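Local coordinates for protein 2-oxoglutarate carboxylase small subunit (Hydrogenobacter thermophilus, PDB 7KCT) that is a subunit of the biotin carboxylase family, built round an ATP-grasp domain, that binds ADP, bicarbonate and magnesium ions, at residues M10-L15 and G82-H87; I431-D436 and P453-Y458. All blocks are in the same frame, centred on the assembly; numbering follows the deposited sequence.

Contact 1 (M10-L15 and G82-H87)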
loop_
_atom_site.group_PDB
_atom_site.type_symbol
_atom_site.label_atom_id
_atom_site.label_comp_id
_atom_site.label_asym_id
_atom_site.label_seq_id
_atom_site.Cartn_x
_atom_site.Cartn_y
_atom_site.Cartn_z
ATOM N N MET A 10 -1.832 -23.003 16.202
ATOM C CA MET A 10 -1.658 -22.627 14.821
ATOM C C MET A 10 -0.742 -23.636 14.142
ATOM O O MET A 10 0.060 -24.242 14.784
ATOM C CB MET A 10 -1.053 -21.223 14.784
ATOM C CG MET A 10 -0.829 -20.615 13.419
ATOM S SD MET A 10 -2.275 -20.564 12.367
ATOM C CE MET A 10 -3.301 -19.495 13.343
ATOM N N PHE A 11 -0.890 -23.810 12.840
ATOM C CA PHE A 11 -0.047 -24.708 12.079
ATOM C C PHE A 11 1.432 -24.306 12.144
ATOM O O PHE A 11 1.751 -23.156 12.169
ATOM C CB PHE A 11 -0.437 -24.684 10.605
ATOM C CG PHE A 11 -1.885 -24.866 10.353
ATOM C CD1 PHE A 11 -2.486 -26.033 10.644
ATOM C CD2 PHE A 11 -2.617 -23.866 9.822
ATOM C CE1 PHE A 11 -3.803 -26.216 10.405
ATOM C CE2 PHE A 11 -3.939 -24.030 9.588
ATOM C CZ PHE A 11 -4.540 -25.208 9.879
ATOM N N LYS A 12 2.326 -25.266 12.164
ATOM C CA LYS A 12 3.717 -24.976 12.131
ATOM C C LYS A 12 4.141 -24.795 10.693
ATOM O O LYS A 12 5.014 -24.050 10.435
ATOM C CB LYS A 12 4.522 -26.108 12.723
ATOM C CG LYS A 12 4.646 -26.107 14.225
ATOM C CD LYS A 12 4.988 -27.508 14.698
ATOM C CE LYS A 12 4.938 -27.658 16.206
ATOM N NZ LYS A 12 6.278 -27.999 16.728
ATOM N N LYS A 13 3.518 -25.493 9.764
ATOM C CA LYS A 13 3.912 -25.401 8.377
ATOM C C LYS A 13 2.712 -25.529 7.411
ATOM O O LYS A 13 1.883 -26.360 7.615
ATOM C CB LYS A 13 4.941 -26.474 8.066
ATOM C CG LYS A 13 5.493 -26.439 6.665
ATOM C CD LYS A 13 6.477 -27.543 6.388
ATOM C CE LYS A 13 7.702 -27.412 7.246
ATOM N NZ LYS A 13 8.779 -28.284 6.792
ATOM N N VAL A 14 2.644 -24.672 6.390
ATOM C CA VAL A 14 1.562 -24.680 5.407
ATOM C C VAL A 14 2.196 -24.806 4.027
ATOM O O VAL A 14 3.141 -24.064 3.698
ATOM C CB VAL A 14 0.705 -23.398 5.477
ATOM C CG1 VAL A 14 -0.282 -23.298 4.289
ATOM C CG2 VAL A 14 0.017 -23.302 6.779
ATOM N N LEU A 15 1.655 -25.705 3.214
ATOM C CA LEU A 15 1.964 -25.804 1.790
ATOM C C LEU A 15 0.935 -25.003 0.969
ATOM O O LEU A 15 -0.289 -25.114 1.178
ATOM C CB LEU A 15 1.995 -27.272 1.402
ATOM C CG LEU A 15 2.428 -27.625 -0.029
ATOM C CD1 LEU A 15 2.981 -29.050 -0.216
ATOM C CD2 LEU A 15 1.324 -27.411 -1.072
ATOM N N GLY A 82 6.137 -32.637 6.314
ATOM C CA GLY A 82 5.476 -32.269 7.547
ATOM C C GLY A 82 4.620 -31.012 7.523
ATOM O O GLY A 82 4.444 -30.389 8.573
ATOM N N ALA A 83 4.070 -30.625 6.359
ATOM C CA ALA A 83 3.075 -29.561 6.323
ATOM C C ALA A 83 1.777 -30.074 6.933
ATOM O O ALA A 83 1.297 -31.145 6.570
ATOM C CB ALA A 83 2.822 -29.069 4.884
ATOM N N GLU A 84 1.175 -29.287 7.820
ATOM C CA GLU A 84 -0.054 -29.692 8.481
ATOM C C GLU A 84 -1.302 -29.251 7.724
ATOM O O GLU A 84 -2.405 -29.729 8.031
ATOM C CB GLU A 84 -0.046 -29.146 9.924
ATOM C CG GLU A 84 1.278 -29.533 10.684
ATOM C CD GLU A 84 1.475 -28.878 12.065
ATOM O OE1 GLU A 84 1.018 -27.738 12.265
ATOM O OE2 GLU A 84 2.126 -29.505 12.942
ATOM N N ALA A 85 -1.156 -28.354 6.746
ATOM C CA ALA A 85 -2.285 -27.741 6.077
ATOM C C ALA A 85 -1.844 -27.275 4.704
ATOM O O ALA A 85 -0.658 -27.014 4.467
ATOM C CB ALA A 85 -2.857 -26.553 6.883
ATOM N N ILE A 86 -2.820 -27.195 3.802
ATOM C CA ILE A 86 -2.620 -26.803 2.413
ATOM C C ILE A 86 -3.576 -25.673 2.092
ATOM O O ILE A 86 -4.787 -25.782 2.342
ATOM C CB ILE A 86 -2.847 -27.960 1.424
ATOM C CG1 ILE A 86 -1.807 -29.055 1.569
ATOM C CG2 ILE A 86 -2.772 -27.531 -0.075
ATOM C CD1 ILE A 86 -1.969 -30.234 0.655
ATOM N N HIS A 87 -3.043 -24.587 1.535
ATOM C CA HIS A 87 -3.905 -23.540 1.035
ATOM C C HIS A 87 -3.966 -23.626 -0.488
ATOM O O HIS A 87 -2.903 -23.546 -1.124
ATOM C CB HIS A 87 -3.412 -22.153 1.484
ATOM C CG HIS A 87 -4.450 -21.090 1.305
ATOM N ND1 HIS A 87 -5.092 -20.911 0.107
ATOM C CD2 HIS A 87 -4.944 -20.145 2.139
ATOM C CE1 HIS A 87 -5.957 -19.923 0.213
ATOM N NE2 HIS A 87 -5.885 -19.441 1.434
#

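Contact 2 (I431-D436 and P453-Y458)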
loop_
_atom_site.group_PDB
_atom_site.type_symbol
_atom_site.label_atom_id
_atom_site.label_comp_id
_atom_site.label_asym_id
_atom_site.label_seq_id
_atom_site.Cartn_x
_atom_site.Cartn_y
_atom_site.Cartn_z
ATOM N N ILE A 431 -6.569 3.077 -17.794
ATOM C CA ILE A 431 -6.485 4.525 -17.596
ATOM C C ILE A 431 -7.693 5.208 -18.226
ATOM O O ILE A 431 -8.294 6.129 -17.644
ATOM C CB ILE A 431 -5.159 5.063 -18.172
ATOM C CG1 ILE A 431 -3.968 4.604 -17.319
ATOM C CG2 ILE A 431 -5.191 6.568 -18.276
ATOM C CD1 ILE A 431 -2.601 4.765 -18.006
ATOM N N ASN A 432 -8.065 4.768 -19.429
ATOM C CA ASN A 432 -9.180 5.409 -20.136
ATOM C C ASN A 432 -10.508 5.164 -19.428
ATOM O O ASN A 432 -11.400 6.011 -19.466
ATOM C CB ASN A 432 -9.248 4.913 -21.586
ATOM C CG ASN A 432 -8.215 5.572 -22.495
ATOM O OD1 ASN A 432 -7.679 6.613 -22.176
ATOM N ND2 ASN A 432 -7.945 4.963 -23.622
ATOM N N ILE A 433 -10.695 3.977 -18.843
ATOM C CA ILE A 433 -11.892 3.729 -18.043
ATOM C C ILE A 433 -11.977 4.719 -16.889
ATOM O O ILE A 433 -13.025 5.339 -16.647
ATOM C CB ILE A 433 -11.907 2.264 -17.563
ATOM C CG1 ILE A 433 -11.909 1.311 -18.768
ATOM C CG2 ILE A 433 -13.086 2.033 -16.664
ATOM C CD1 ILE A 433 -11.841 -0.186 -18.428
ATOM N N MET A 434 -10.861 4.921 -16.185
ATOM C CA MET A 434 -10.871 5.848 -15.067
ATOM C C MET A 434 -11.168 7.279 -15.519
ATOM O O MET A 434 -11.725 8.065 -14.754
ATOM C CB MET A 434 -9.527 5.816 -14.333
ATOM C CG MET A 434 -9.157 4.467 -13.695
ATOM S SD MET A 434 -10.463 3.876 -12.572
ATOM C CE MET A 434 -10.784 2.224 -13.161
ATOM N N LYS A 435 -10.829 7.630 -16.760
ATOM C CA LYS A 435 -11.144 8.959 -17.288
ATOM C C LYS A 435 -12.544 9.059 -17.902
ATOM O O LYS A 435 -12.970 10.148 -18.309
ATOM C CB LYS A 435 -10.108 9.333 -18.355
ATOM C CG LYS A 435 -8.712 9.585 -17.858
ATOM C CD LYS A 435 -7.801 9.689 -19.099
ATOM C CE LYS A 435 -6.437 10.200 -18.736
ATOM N NZ LYS A 435 -5.523 10.158 -19.910
ATOM N N ASP A 436 -13.233 7.944 -18.065
ATOM C CA ASP A 436 -14.495 7.958 -18.783
ATOM C C ASP A 436 -15.615 8.547 -17.921
ATOM O O ASP A 436 -15.774 8.168 -16.764
ATOM C CB ASP A 436 -14.847 6.549 -19.216
ATOM C CG ASP A 436 -16.265 6.449 -19.778
ATOM O OD1 ASP A 436 -16.526 7.097 -20.800
ATOM O OD2 ASP A 436 -17.101 5.706 -19.205
ATOM N N PRO A 453 -16.406 2.015 -27.013
ATOM C CA PRO A 453 -15.238 1.729 -27.853
ATOM C C PRO A 453 -14.124 2.759 -27.672
ATOM O O PRO A 453 -12.959 2.468 -27.982
ATOM C CB PRO A 453 -15.828 1.738 -29.276
ATOM C CG PRO A 453 -16.975 2.671 -29.210
ATOM C CD PRO A 453 -17.549 2.522 -27.799
ATOM N N HIS A 454 -14.450 3.925 -27.144
ATOM C CA HIS A 454 -13.460 4.976 -26.939
ATOM C C HIS A 454 -12.373 4.586 -25.925
ATOM O O HIS A 454 -11.268 5.150 -25.957
ATOM C CB HIS A 454 -14.161 6.243 -26.467
ATOM C CG HIS A 454 -13.271 7.435 -26.408
ATOM N ND1 HIS A 454 -12.336 7.718 -27.389
ATOM C CD2 HIS A 454 -13.134 8.397 -25.464
ATOM C CE1 HIS A 454 -11.685 8.820 -27.062
ATOM N NE2 HIS A 454 -12.156 9.256 -25.904
ATOM N N VAL A 455 -12.643 3.631 -25.030
ATOM C CA VAL A 455 -11.626 3.323 -24.020
ATOM C C VAL A 455 -10.503 2.529 -24.645
ATOM O O VAL A 455 -9.401 2.466 -24.075
ATOM C CB VAL A 455 -12.242 2.649 -22.780
ATOM C CG1 VAL A 455 -13.222 3.594 -22.137
ATOM C CG2 VAL A 455 -12.889 1.346 -23.170
ATOM N N PHE A 456 -10.714 1.979 -25.830
ATOM C CA PHE A 456 -9.641 1.345 -26.577
ATOM C C PHE A 456 -8.825 2.307 -27.448
ATOM O O PHE A 456 -7.898 1.859 -28.126
ATOM C CB PHE A 456 -10.192 0.245 -27.473
ATOM C CG PHE A 456 -10.924 -0.843 -26.735
ATOM C CD1 PHE A 456 -12.223 -0.640 -26.294
ATOM C CD2 PHE A 456 -10.314 -2.074 -26.499
ATOM C CE1 PHE A 456 -12.931 -1.664 -25.628
ATOM C CE2 PHE A 456 -10.984 -3.078 -25.827
ATOM C CZ PHE A 456 -12.319 -2.881 -25.399
ATOM N N ASP A 457 -9.093 3.598 -27.415
ATOM C CA ASP A 457 -8.350 4.562 -28.220
ATOM C C ASP A 457 -7.160 5.044 -27.379
ATOM O O ASP A 457 -7.332 5.738 -26.380
ATOM C CB ASP A 457 -9.240 5.736 -28.639
ATOM C CG ASP A 457 -10.420 5.333 -29.585
ATOM O OD1 ASP A 457 -10.299 4.352 -30.365
ATOM O OD2 ASP A 457 -11.479 6.024 -29.528
ATOM N N TYR A 458 -5.961 4.629 -27.741
ATOM C CA TYR A 458 -4.782 5.159 -27.065
ATOM C C TYR A 458 -3.585 4.921 -27.970
ATOM O O TYR A 458 -3.608 4.031 -28.821
ATOM C CB TYR A 458 -4.578 4.515 -25.685
ATOM C CG TYR A 458 -4.541 3.013 -25.683
ATOM C CD1 TYR A 458 -3.413 2.332 -26.107
ATOM C CD2 TYR A 458 -5.629 2.264 -25.224
ATOM C CE1 TYR A 458 -3.374 0.941 -26.084
ATOM C CE2 TYR A 458 -5.590 0.890 -25.188
ATOM C CZ TYR A 458 -4.464 0.237 -25.616
ATOM O OH TYR A 458 -4.438 -1.136 -25.599
#

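Contact 1 (M10-L15 and G82-H87)
The ring of Phe-11 receives the methyl of Ala-85 squarely on one face: CB stands 3.6 Å from the ring centroid, only 8° off its normal, a CH-pi contact. A side chain as small as alanine lets the ring lie flat against strand 85-87. Phe-11 CG lies beside its backbone N (chi1 -50°), an orientation that swings the ring toward that strand; helix 316-324 adds Ile-321 and Ala-324 around it. Tight packing continues where strand 13-15 runs parallel to 85-87. Ala-85 O accepts Leu-15 N at 2.9 Å, and Leu-15 O accepts His-87 N at 2.8 Å, so Ile-86 is held between two interstrand bonds. Leu-15 and Ile-86 share one face, CB of the first 4.2 Å from CG1 of the second, and both bury their branched chains against helix 71-81. Ala-83 packs against Leu-15, CB to CB at 4.0 Å.

Toward solvent the fit slackens and polar groups take over. Glu-84, extended beyond CG, reaches back to the turn before the strand, where its OE1 accepts Lys-12 N at 2.8 Å, met from above the carboxylate plane; glutamate has the length to reach this backbone N-H. Lys-12 NZ stays 5.8 Å from Glu-84 OE2, too far for a salt bridge. Lys-13 lays CB, CG and CD along Ala-83, while its ammonium forms a salt bridge with Glu-56 and a hydrogen bond to Val-81 O. Gly-82, with positive phi, ends helix 71-81 in a Schellman motif and turns the chain into the strand. Neighbouring first and fourth strands in a parallel sheet of order 3-2-1-4-5 are characteristic of the Rossmann-like N-terminal domain of biotin carboxylases.

Contact 2 (I431-D436 and P453-Y458)
The last turn of helix 427-435 lies against a short 3-10 turn, residues 453-456, with the CA atoms of Asn-432 and Val-455 only 5.0 Å apart. This helix-to-turn junction belongs to the C-terminal end of the biotin carboxylase fold, and it is clasped by one side-chain amide. Asn-432 ND2 bonds Val-455 O at 2.9 Å, nearly straight (173°) and in its own amide plane, and Asp-457 O, also at 2.9 Å but bent to 132°. The two acceptors lie in well-separated directions, so each takes a different N-H; both are met from above the carbonyl plane. Asparagine suits the place because a short amide with two hydrogens can bridge two backbone carbonyls, one in the 3-10 turn and one in the loop after it. The Tyr-458 ring meets this amide edge-on, CD2 3.9 Å from ND2, its CG set between backbone N and carbonyl carbon (chi1 54°); Lys-353 makes a cation-pi contact with it. Beside the amide, the compact, branched Val-455 packs with its CB 4.2 Å from Ile-433 CG1, and Tyr-448 and Leu-449 of helix 448-451 touch both side chains. Asp-436 N-caps the next helix through Phe-439 N, OD2 also meeting Tyr-448 OH. Within 453-458, His-454 ND1 donates to Asp-457 OD2 on the carboxylate's anti side at 2.9 Å.

How the contacts relate
Contact 1 closes before contact 2 opens, so the two are joined in series rather than interleaved. Their centres are 44 Å apart, on opposite sides of the chain's centre, and their nearest atoms about 26 Å apart; they do not touch. One lies near the start of the modelled chain, in the Rossmann-like domain, the other near its end. Contact 1 lies near a nucleotide: the side chain of His-87 is about 11 Å from a bound ADP, and the chain runs on from strand 85-87 to Tyr-90 and Gly-91, which line an ADP pocket. Contact 2 joins a helix end to the C-terminal tail.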